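Local coordinates for hypothetical protein TT1465 (PDB 1WEK) that is of unknown function but has a Rossmann-like fold built on a parallel beta-sheet, in keeping with its place in the SLOG clan, at residues Phe121-Arg124 against Lys125-Val129; Ile100-Pro103 against His104-Pro108; Glu204-Val207 against Gln208-Ala212; Tyr59-Gly62 against Arg63-Glu67. All blocks are in the same frame, centred on the assembly; numbering follows the deposited sequence.

Contact 1: residues Phe121-Arg124 against Lys125-Val129; sequences FFVR and KVLFV
R124 and F128 lie side by side and point the same way. F128 CE1 comes over one face of the R124 guanidinium, whose plane stands 77° from the phenyl ring, which excludes a parallel stack. The nearest side-chain pair is aliphatic against aromatic, R124 CG to F128 CE1 at 3.8 Å, while R124 NE lies 4.1 Å from the same CE1. A chi1 of 167° puts CG of R124 beside the carbonyl carbon, on the side of F128; beyond it the chain runs outward and bends at chi3, and NH1 bonds to the carbonyl oxygen of L98. One residue earlier, V123 and L127 are likewise parallel neighbours, their CG1 and CD1 atoms 4.2 Å apart. These pairs are i/i+4 contacts of helix 121-130, which follows strand 114-118, outermost within the chain in the parallel sheet, and packs R124, L127 and F128 against strand 95-100. The backbone supports the spacing: K125 N donates to F121 O at 2.8 Å, L127 N to V123 O at 3.1 Å, and the bond from F128 N to R124 O is weak. K125 also lays its CG against the carbonyl oxygen of F121, 3.1 Å away, then bends at chi2 and chi4, and its NZ forms salt bridges with D146 and with E150 of the second subunit. On another side of the helix, V126 presents CG2 to F122 O at 3.4 Å, and V126 and F122 each also pack on the other's counterpart in the second subunit.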
loop_
_atom_site.group_PDB
_atom_site.type_symbol
_atom_site.label_atom_id
_atom_site.label_comp_id
_atom_site.label_asym_id
_atom_site.label_seq_id
_atom_site.Cartn_x
_atom_site.Cartn_y
_atom_site.Cartn_z
ATOM N N PHE A 121 -4.287 20.709 -3.948
ATOM C CA PHE A 121 -3.329 21.799 -3.810
ATOM C C PHE A 121 -2.065 21.331 -3.083
ATOM O O PHE A 121 -0.953 21.626 -3.524
ATOM C CB PHE A 121 -3.941 22.982 -3.043
ATOM C CG PHE A 121 -4.702 23.957 -3.911
ATOM C CD1 PHE A 121 -6.090 24.009 -3.878
ATOM C CD2 PHE A 121 -4.030 24.814 -4.766
ATOM C CE1 PHE A 121 -6.794 24.896 -4.682
ATOM C CE2 PHE A 121 -4.728 25.712 -5.578
ATOM C CZ PHE A 121 -6.113 25.751 -5.534
ATOM N N PHE A 122 -2.226 20.599 -1.977
ATOM C CA PHE A 122 -1.052 20.156 -1.237
ATOM C C PHE A 122 -0.084 19.295 -2.070
ATOM O O PHE A 122 1.126 19.483 -1.986
ATOM C CB PHE A 122 -1.447 19.465 0.087
ATOM C CG PHE A 122 -2.146 18.135 -0.065
ATOM C CD1 PHE A 122 -1.418 16.965 -0.250
ATOM C CD2 PHE A 122 -3.530 18.043 0.056
ATOM C CE1 PHE A 122 -2.058 15.720 -0.305
ATOM C CE2 PHE A 122 -4.176 16.812 0.003
ATOM C CZ PHE A 122 -3.441 15.644 -0.175
ATOM N N VAL A 123 -0.589 18.376 -2.885
ATOM C CA VAL A 123 0.324 17.577 -3.716
ATOM C C VAL A 123 1.093 18.520 -4.653
ATOM O O VAL A 123 2.307 18.448 -4.776
ATOM C CB VAL A 123 -0.427 16.546 -4.582
ATOM C CG1 VAL A 123 0.568 15.824 -5.499
ATOM C CG2 VAL A 123 -1.150 15.539 -3.682
ATOM N N ARG A 124 0.365 19.421 -5.294
ATOM C CA ARG A 124 0.960 20.387 -6.207
ATOM C C ARG A 124 2.037 21.244 -5.520
ATOM O O ARG A 124 3.105 21.488 -6.099
ATOM C CB ARG A 124 -0.155 21.257 -6.781
ATOM C CG ARG A 124 0.306 22.486 -7.492
ATOM C CD ARG A 124 -0.810 23.040 -8.334
ATOM N NE ARG A 124 -1.110 24.422 -8.010
ATOM C CZ ARG A 124 -1.602 25.294 -8.879
ATOM N NH1 ARG A 124 -1.839 24.926 -10.128
ATOM N NH2 ARG A 124 -1.885 26.525 -8.490
ATOM N N LYS A 125 1.767 21.679 -4.286
ATOM C CA LYS A 125 2.712 22.498 -3.522
ATOM C C LYS A 125 3.991 21.727 -3.216
ATOM O O LYS A 125 5.064 22.319 -3.147
ATOM C CB LYS A 125 2.113 22.937 -2.182
ATOM C CG LYS A 125 0.845 23.774 -2.248
ATOM C CD LYS A 125 1.154 25.259 -2.139
ATOM C CE LYS A 125 -0.035 26.012 -1.558
ATOM N NZ LYS A 125 -0.411 25.452 -0.225
ATOM N N VAL A 126 3.870 20.417 -3.000
ATOM C CA VAL A 126 5.017 19.585 -2.703
ATOM C C VAL A 126 5.886 19.477 -3.958
ATOM O O VAL A 126 7.110 19.619 -3.886
ATOM C CB VAL A 126 4.591 18.156 -2.244
ATOM C CG1 VAL A 126 5.785 17.202 -2.321
ATOM C CG2 VAL A 126 4.063 18.184 -0.802
ATOM N N LEU A 127 5.256 19.232 -5.104
ATOM C CA LEU A 127 6.001 19.110 -6.348
ATOM C C LEU A 127 6.682 20.416 -6.720
ATOM O O LEU A 127 7.679 20.419 -7.424
ATOM C CB LEU A 127 5.068 18.660 -7.480
ATOM C CG LEU A 127 4.464 17.280 -7.220
ATOM C CD1 LEU A 127 3.452 16.932 -8.305
ATOM C CD2 LEU A 127 5.593 16.248 -7.167
ATOM N N PHE A 128 6.136 21.527 -6.243
ATOM C CA PHE A 128 6.706 22.834 -6.529
ATOM C C PHE A 128 8.049 23.071 -5.825
ATOM O O PHE A 128 8.879 23.847 -6.304
ATOM C CB PHE A 128 5.714 23.930 -6.126
ATOM C CG PHE A 128 4.964 24.528 -7.280
ATOM C CD1 PHE A 128 3.573 24.635 -7.245
ATOM C CD2 PHE A 128 5.648 25.013 -8.390
ATOM C CE1 PHE A 128 2.869 25.220 -8.301
ATOM C CE2 PHE A 128 4.957 25.603 -9.456
ATOM C CZ PHE A 128 3.561 25.707 -9.407
ATOM N N VAL A 129 8.270 22.413 -4.692
ATOM C CA VAL A 129 9.525 22.612 -3.960
ATOM C C VAL A 129 10.491 21.432 -4.030
ATOM O O VAL A 129 11.708 21.622 -4.119
ATOM C CB VAL A 129 9.266 22.928 -2.459
ATOM C CG1 VAL A 129 8.300 24.090 -2.325
ATOM C CG2 VAL A 129 8.702 21.721 -1.769
#

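Contact 2: residues Ile100-Pro103 against His104-Pro108; sequences IELP and HEQKP
L102 N donates to E105 OE1 at 2.6 Å, a short bond that is fairly straight, with an N-H...O angle of 158°. The donor reaches the carboxylate from above its plane, 66° out of it, and not from within it. A bend in the acid's own chain gives this approach: at chi2, -55°, E105 folds back so that its CG lies 3.2 Å from L102 O and its OE1 stands beside L102 CB, at 3.4 Å. The L102 and E105 side chains cross at about a right angle. The segment leaves strand 95-100 as an irregular turn, with a three-residue step from L102 to E105 that carries the chain round P103 and H104. There the imidazole of H104 has P103 CB over one face, 4.2 Å above the ring plane and displaced toward the rim, so the contact is an offset one. The polar end of that ring looks elsewhere, H104 NE2 bonding to E158 of the second subunit, where L102 and P103 also pack on T157. E101 has its own partners, a salt bridge to R119 and, through its carbonyl oxygen, a hydrogen bond to K159 of the second subunit. Two backbone carbonyls, I100 O at 3.4 Å and L102 O at 3.3 Å, lie near E105 OE1; both are acceptors, so an ionised carboxylate would gain no hydrogen bond from them. The L102 amide is the hydrogen-bond donor found for this oxygen within the two segments, and its grip probably offsets the electrostatic cost of the neighbouring carbonyls and helps to hold the bend closed.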
loop_
_atom_site.group_PDB
_atom_site.type_symbol
_atom_site.label_atom_id
_atom_site.label_comp_id
_atom_site.label_asym_id
_atom_site.label_seq_id
_atom_site.Cartn_x
_atom_site.Cartn_y
_atom_site.Cartn_z
ATOM N N ILE A 100 -4.029 22.486 -11.577
ATOM C CA ILE A 100 -4.896 22.149 -10.468
ATOM C C ILE A 100 -6.342 22.047 -10.945
ATOM O O ILE A 100 -6.821 22.910 -11.671
ATOM C CB ILE A 100 -4.792 23.214 -9.369
ATOM C CG1 ILE A 100 -5.682 22.833 -8.190
ATOM C CG2 ILE A 100 -5.159 24.568 -9.936
ATOM C CD1 ILE A 100 -5.208 21.607 -7.435
ATOM N N GLU A 101 -7.030 20.980 -10.550
ATOM C CA GLU A 101 -8.420 20.794 -10.949
ATOM C C GLU A 101 -9.341 21.573 -10.010
ATOM O O GLU A 101 -9.404 21.284 -8.813
ATOM C CB GLU A 101 -8.760 19.307 -10.929
ATOM C CG GLU A 101 -7.654 18.465 -11.565
ATOM C CD GLU A 101 -8.059 17.026 -11.822
ATOM O OE1 GLU A 101 -9.012 16.811 -12.607
ATOM O OE2 GLU A 101 -7.425 16.115 -11.248
ATOM N N LEU A 102 -10.054 22.555 -10.565
ATOM C CA LEU A 102 -10.956 23.398 -9.788
ATOM C C LEU A 102 -12.412 23.337 -10.227
ATOM O O LEU A 102 -12.716 23.046 -11.389
ATOM C CB LEU A 102 -10.502 24.862 -9.841
ATOM C CG LEU A 102 -9.116 25.255 -9.317
ATOM C CD1 LEU A 102 -8.956 26.789 -9.380
ATOM C CD2 LEU A 102 -8.952 24.760 -7.898
ATOM N N PRO A 103 -13.333 23.621 -9.289
ATOM C CA PRO A 103 -14.790 23.636 -9.473
ATOM C C PRO A 103 -15.164 24.464 -10.693
ATOM O O PRO A 103 -16.054 24.102 -11.461
ATOM C CB PRO A 103 -15.288 24.269 -8.178
ATOM C CG PRO A 103 -14.323 23.730 -7.174
ATOM C CD PRO A 103 -12.987 23.880 -7.880
ATOM N N HIS A 104 -14.480 25.592 -10.848
ATOM C CA HIS A 104 -14.692 26.487 -11.974
ATOM C C HIS A 104 -13.380 26.452 -12.722
ATOM O O HIS A 104 -12.569 27.373 -12.639
ATOM C CB HIS A 104 -14.987 27.897 -11.478
ATOM C CG HIS A 104 -16.133 27.965 -10.521
ATOM N ND1 HIS A 104 -17.433 27.711 -10.902
ATOM C CD2 HIS A 104 -16.174 28.229 -9.194
ATOM C CE1 HIS A 104 -18.226 27.818 -9.850
ATOM N NE2 HIS A 104 -17.487 28.133 -8.801
ATOM N N GLU A 105 -13.183 25.354 -13.442
ATOM C CA GLU A 105 -11.967 25.116 -14.204
ATOM C C GLU A 105 -11.459 26.197 -15.146
ATOM O O GLU A 105 -12.200 26.758 -15.954
ATOM C CB GLU A 105 -12.100 23.814 -15.005
ATOM C CG GLU A 105 -11.571 22.582 -14.292
ATOM C CD GLU A 105 -10.130 22.757 -13.856
ATOM O OE1 GLU A 105 -9.886 23.575 -12.943
ATOM O OE2 GLU A 105 -9.246 22.085 -14.430
ATOM N N GLN A 106 -10.170 26.483 -15.015
ATOM C CA GLN A 106 -9.488 27.423 -15.887
ATOM C C GLN A 106 -8.846 26.406 -16.830
ATOM O O GLN A 106 -8.537 25.291 -16.402
ATOM C CB GLN A 106 -8.421 28.209 -15.107
ATOM C CG GLN A 106 -8.991 29.273 -14.150
ATOM C CD GLN A 106 -7.921 29.977 -13.313
ATOM O OE1 GLN A 106 -6.858 30.332 -13.820
ATOM N NE2 GLN A 106 -8.211 30.195 -12.028
ATOM N N LYS A 107 -8.667 26.747 -18.099
ATOM C CA LYS A 107 -8.072 25.785 -19.026
ATOM C C LYS A 107 -6.546 25.813 -18.959
ATOM O O LYS A 107 -5.945 26.875 -18.803
ATOM C CB LYS A 107 -8.525 26.069 -20.463
ATOM C CG LYS A 107 -9.983 26.489 -20.600
ATOM C CD LYS A 107 -10.205 27.897 -20.052
ATOM C CE LYS A 107 -11.636 28.365 -20.264
ATOM N NZ LYS A 107 -11.981 28.450 -21.711
ATOM N N PRO A 108 -5.901 24.639 -19.081
ATOM C CA PRO A 108 -4.433 24.548 -19.035
ATOM C C PRO A 108 -3.873 25.310 -20.231
ATOM O O PRO A 108 -4.375 25.148 -21.344
ATOM C CB PRO A 108 -4.159 23.044 -19.167
ATOM C CG PRO A 108 -5.458 22.394 -18.781
ATOM C CD PRO A 108 -6.495 23.321 -19.355
#

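Contact 3: residues Glu204-Val207 against Gln208-Ala212; sequences EEVV and QALKA
E204 O accepts Q208 N at 2.9 Å and V207 O accepts K211 N, also at 2.9 Å; the flat groups that meet across this contact are thus peptide carbonyls, each receiving an amide from the next turn. Both are i/i+4 bonds of the final helix, 203-211, which follows strand 198-200, outermost within the chain in the parallel sheet of the alpha/beta fold. Between them, A209 N binds E205 O and L210 N binds V206 O, completing four successive helical bonds. V206 and L210 lie side by side and point the same way, CG1 against CD1 at 4.0 Å; V206 also packs on F166 and T200, which places this side of the helix against the sheet. On a different face, V207 and L210 meet helix 53-68 through A64, A68 and L65. E205 sends OE1 to the hydroxyl of T200. K211 crosses V207 obliquely: its CG is anti to the carbonyl carbon (chi1 -63°), which folds the chain back over the preceding turn, so that CG lies 3.0 Å from V207 O and CD lies 3.8 Å from V207 CG1.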
loop_
_atom_site.group_PDB
_atom_site.type_symbol
_atom_site.label_atom_id
_atom_site.label_comp_id
_atom_site.label_asym_id
_atom_site.label_seq_id
_atom_site.Cartn_x
_atom_site.Cartn_y
_atom_site.Cartn_z
ATOM N N GLU A 204 16.615 40.095 -15.217
ATOM C CA GLU A 204 18.015 39.751 -15.439
ATOM C C GLU A 204 18.734 39.463 -14.138
ATOM O O GLU A 204 19.618 38.606 -14.083
ATOM C CB GLU A 204 18.749 40.884 -16.165
ATOM C CG GLU A 204 18.790 42.198 -15.388
ATOM C CD GLU A 204 17.756 43.201 -15.861
ATOM O OE1 GLU A 204 16.603 42.801 -16.166
ATOM O OE2 GLU A 204 18.102 44.402 -15.915
ATOM N N GLU A 205 18.357 40.182 -13.087
ATOM C CA GLU A 205 18.989 39.991 -11.793
ATOM C C GLU A 205 18.609 38.636 -11.230
ATOM O O GLU A 205 19.424 37.968 -10.585
ATOM C CB GLU A 205 18.581 41.113 -10.833
ATOM C CG GLU A 205 19.187 40.995 -9.448
ATOM C CD GLU A 205 19.175 42.312 -8.700
ATOM O OE1 GLU A 205 18.080 42.890 -8.521
ATOM O OE2 GLU A 205 20.269 42.773 -8.296
ATOM N N VAL A 206 17.370 38.225 -11.480
ATOM C CA VAL A 206 16.903 36.924 -11.013
ATOM C C VAL A 206 17.638 35.805 -11.734
ATOM O O VAL A 206 18.171 34.892 -11.099
ATOM C CB VAL A 206 15.377 36.739 -11.247
ATOM C CG1 VAL A 206 14.946 35.338 -10.809
ATOM C CG2 VAL A 206 14.599 37.786 -10.452
ATOM N N VAL A 207 17.679 35.873 -13.063
ATOM C CA VAL A 207 18.352 34.838 -13.826
ATOM C C VAL A 207 19.834 34.763 -13.471
ATOM O O VAL A 207 20.389 33.674 -13.346
ATOM C CB VAL A 207 18.206 35.072 -15.330
ATOM C CG1 VAL A 207 18.922 33.971 -16.084
ATOM C CG2 VAL A 207 16.725 35.111 -15.703
ATOM N N GLN A 208 20.465 35.921 -13.290
ATOM C CA GLN A 208 21.885 35.977 -12.944
ATOM C C GLN A 208 22.167 35.284 -11.606
ATOM O O GLN A 208 23.141 34.542 -11.480
ATOM C CB GLN A 208 22.358 37.440 -12.897
ATOM C CG GLN A 208 23.759 37.632 -12.322
ATOM C CD GLN A 208 24.296 39.044 -12.529
ATOM O OE1 GLN A 208 24.564 39.457 -13.660
ATOM N NE2 GLN A 208 24.453 39.792 -11.439
ATOM N N ALA A 209 21.313 35.535 -10.615
ATOM C CA ALA A 209 21.461 34.931 -9.296
ATOM C C ALA A 209 21.304 33.421 -9.374
ATOM O O ALA A 209 22.026 32.685 -8.706
ATOM C CB ALA A 209 20.429 35.500 -8.337
ATOM N N LEU A 210 20.356 32.960 -10.186
ATOM C CA LEU A 210 20.123 31.528 -10.343
ATOM C C LEU A 210 21.269 30.862 -11.102
ATOM O O LEU A 210 21.608 29.710 -10.837
ATOM C CB LEU A 210 18.809 31.283 -11.083
ATOM C CG LEU A 210 17.545 31.737 -10.346
ATOM C CD1 LEU A 210 16.347 31.616 -11.268
ATOM C CD2 LEU A 210 17.342 30.893 -9.088
ATOM N N LYS A 211 21.863 31.579 -12.051
ATOM C CA LYS A 211 22.977 31.014 -12.811
ATOM C C LYS A 211 24.167 30.877 -11.871
ATOM O O LYS A 211 24.865 29.865 -11.872
ATOM C CB LYS A 211 23.353 31.918 -13.985
ATOM C CG LYS A 211 22.258 32.070 -15.015
ATOM C CD LYS A 211 22.606 33.115 -16.054
ATOM C CE LYS A 211 23.801 32.706 -16.894
ATOM N NZ LYS A 211 24.055 33.715 -17.971
ATOM N N ALA A 212 24.385 31.906 -11.062
ATOM C CA ALA A 212 25.485 31.911 -10.114
ATOM C C ALA A 212 25.211 30.925 -8.980
ATOM O O ALA A 212 25.251 31.348 -7.798
ATOM C CB ALA A 212 25.670 33.316 -9.560
#

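Contact 4: residues Tyr59-Gly62 against Arg63-Glu67; sequences YRLG and RALAE
L61 and L65 supply the apolar part of the contact, CD2 of the first meeting CD1 of the second at 3.5 Å where the two side chains cross. L65 also sets its CG 3.3 Å from L61 O, and the pair faces V207 and L210 of helix 203-211. The backbone bonds are regular i/i+4 ones within helix 53-68, the crossover helix between parallel strands 39-43 and 71-74 in a beta-alpha-beta unit. L65 N to L61 O is 2.9 Å; A64 N to R60 O is 2.8 Å, but A66 N to G62 O is weak. The third kind is aromatic against cation. The Y59 ring turns its edge to R63, with CE1 lying 3.5 Å above one face of the guanidinium and the two planes 85° apart. Y59 CE1 is 3.7 Å from R63 NH2, a position R63 reaches by bending at chi2 and chi3, while Y59 OH is held by E90. Because the cation sits at the edge of the ring and not over its face, this is no classical cation-pi pair; the edge-on approach offers the cation little of the pi face, so the contact is probably mainly van der Waals.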
loop_
_atom_site.group_PDB
_atom_site.type_symbol
_atom_site.label_atom_id
_atom_site.label_comp_id
_atom_site.label_asym_id
_atom_site.label_seq_id
_atom_site.Cartn_x
_atom_site.Cartn_y
_atom_site.Cartn_z
ATOM N N TYR A 59 6.715 36.799 -19.480
ATOM C CA TYR A 59 7.181 36.226 -20.728
ATOM C C TYR A 59 8.704 36.332 -20.798
ATOM O O TYR A 59 9.363 35.358 -21.122
ATOM C CB TYR A 59 6.540 36.904 -21.944
ATOM C CG TYR A 59 6.993 36.266 -23.237
ATOM C CD1 TYR A 59 8.207 36.625 -23.824
ATOM C CD2 TYR A 59 6.261 35.232 -23.819
ATOM C CE1 TYR A 59 8.684 35.968 -24.948
ATOM C CE2 TYR A 59 6.733 34.565 -24.948
ATOM C CZ TYR A 59 7.949 34.936 -25.500
ATOM O OH TYR A 59 8.461 34.233 -26.564
ATOM N N ARG A 60 9.251 37.499 -20.460
ATOM C CA ARG A 60 10.701 37.715 -20.485
ATOM C C ARG A 60 11.452 36.774 -19.544
ATOM O O ARG A 60 12.494 36.229 -19.913
ATOM C CB ARG A 60 11.047 39.178 -20.132
ATOM C CG ARG A 60 10.517 40.248 -21.098
ATOM C CD ARG A 60 11.427 41.482 -21.087
ATOM N NE ARG A 60 11.425 42.169 -19.800
ATOM C CZ ARG A 60 12.469 42.798 -19.262
ATOM N NH1 ARG A 60 13.638 42.837 -19.888
ATOM N NH2 ARG A 60 12.335 43.405 -18.087
ATOM N N LEU A 61 10.934 36.599 -18.327
ATOM C CA LEU A 61 11.544 35.713 -17.330
ATOM C C LEU A 61 11.562 34.294 -17.880
ATOM O O LEU A 61 12.578 33.613 -17.832
ATOM C CB LEU A 61 10.716 35.699 -16.044
ATOM C CG LEU A 61 11.339 35.594 -14.653
ATOM C CD1 LEU A 61 10.405 34.778 -13.784
ATOM C CD2 LEU A 61 12.711 34.978 -14.690
ATOM N N GLY A 62 10.409 33.850 -18.378
ATOM C CA GLY A 62 10.306 32.510 -18.926
ATOM C C GLY A 62 11.322 32.285 -20.027
ATOM O O GLY A 62 12.012 31.272 -20.042
ATOM N N ARG A 63 11.409 33.233 -20.954
ATOM C CA ARG A 63 12.364 33.144 -22.046
ATOM C C ARG A 63 13.830 33.176 -21.553
ATOM O O ARG A 63 14.683 32.427 -22.049
ATOM C CB ARG A 63 12.126 34.294 -23.026
ATOM C CG ARG A 63 13.222 34.461 -24.050
ATOM C CD ARG A 63 13.471 35.933 -24.315
ATOM N NE ARG A 63 12.591 36.470 -25.342
ATOM C CZ ARG A 63 12.135 37.718 -25.362
ATOM N NH1 ARG A 63 12.457 38.573 -24.395
ATOM N NH2 ARG A 63 11.385 38.122 -26.377
ATOM N N ALA A 64 14.127 34.044 -20.588
ATOM C CA ALA A 64 15.493 34.147 -20.073
ATOM C C ALA A 64 15.957 32.859 -19.390
ATOM O O ALA A 64 17.063 32.370 -19.646
ATOM C CB ALA A 64 15.598 35.293 -19.122
ATOM N N LEU A 65 15.113 32.297 -18.533
ATOM C CA LEU A 65 15.485 31.069 -17.834
ATOM C C LEU A 65 15.792 29.912 -18.793
ATOM O O LEU A 65 16.758 29.182 -18.603
ATOM C CB LEU A 65 14.384 30.681 -16.870
ATOM C CG LEU A 65 14.205 31.656 -15.707
ATOM C CD1 LEU A 65 12.819 31.473 -15.096
ATOM C CD2 LEU A 65 15.310 31.419 -14.680
ATOM N N ALA A 66 14.967 29.747 -19.817
ATOM C CA ALA A 66 15.182 28.702 -20.816
ATOM C C ALA A 66 16.527 28.933 -21.497
ATOM O O ALA A 66 17.326 28.006 -21.673
ATOM C CB ALA A 66 14.078 28.741 -21.850
ATOM N N GLU A 67 16.781 30.181 -21.872
ATOM C CA GLU A 67 18.032 30.523 -22.535
ATOM C C GLU A 67 19.215 30.135 -21.649
ATOM O O GLU A 67 20.178 29.510 -22.114
ATOM C CB GLU A 67 18.065 32.024 -22.855
ATOM C CG GLU A 67 17.302 32.416 -24.121
ATOM C CD GLU A 67 17.130 33.935 -24.249
ATOM O OE1 GLU A 67 16.638 34.413 -25.298
ATOM O OE2 GLU A 67 17.478 34.654 -23.290
#

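From the N terminus the contacts come in the order 4, 2, 1 and 3, in series: none nest or cross. Each spans adjoining residues, closing no long loop; contacts 4, 1 and 3 are helix turns, and contact 2 is a turn in the loop between strands 95-100 and 114-118. They form two touching pairs. Contact 2 meets contact 1 where I100 packs on F121 and R124 and L102 on F121, and both reach the second subunit. Contact 4 meets contact 3 through L61, A64 and L65 on V207 and L210, joining an early crossover helix to the last. Contacts 2 and 3 lie on opposite sides of the chain's centre, about 32 Å apart between centres.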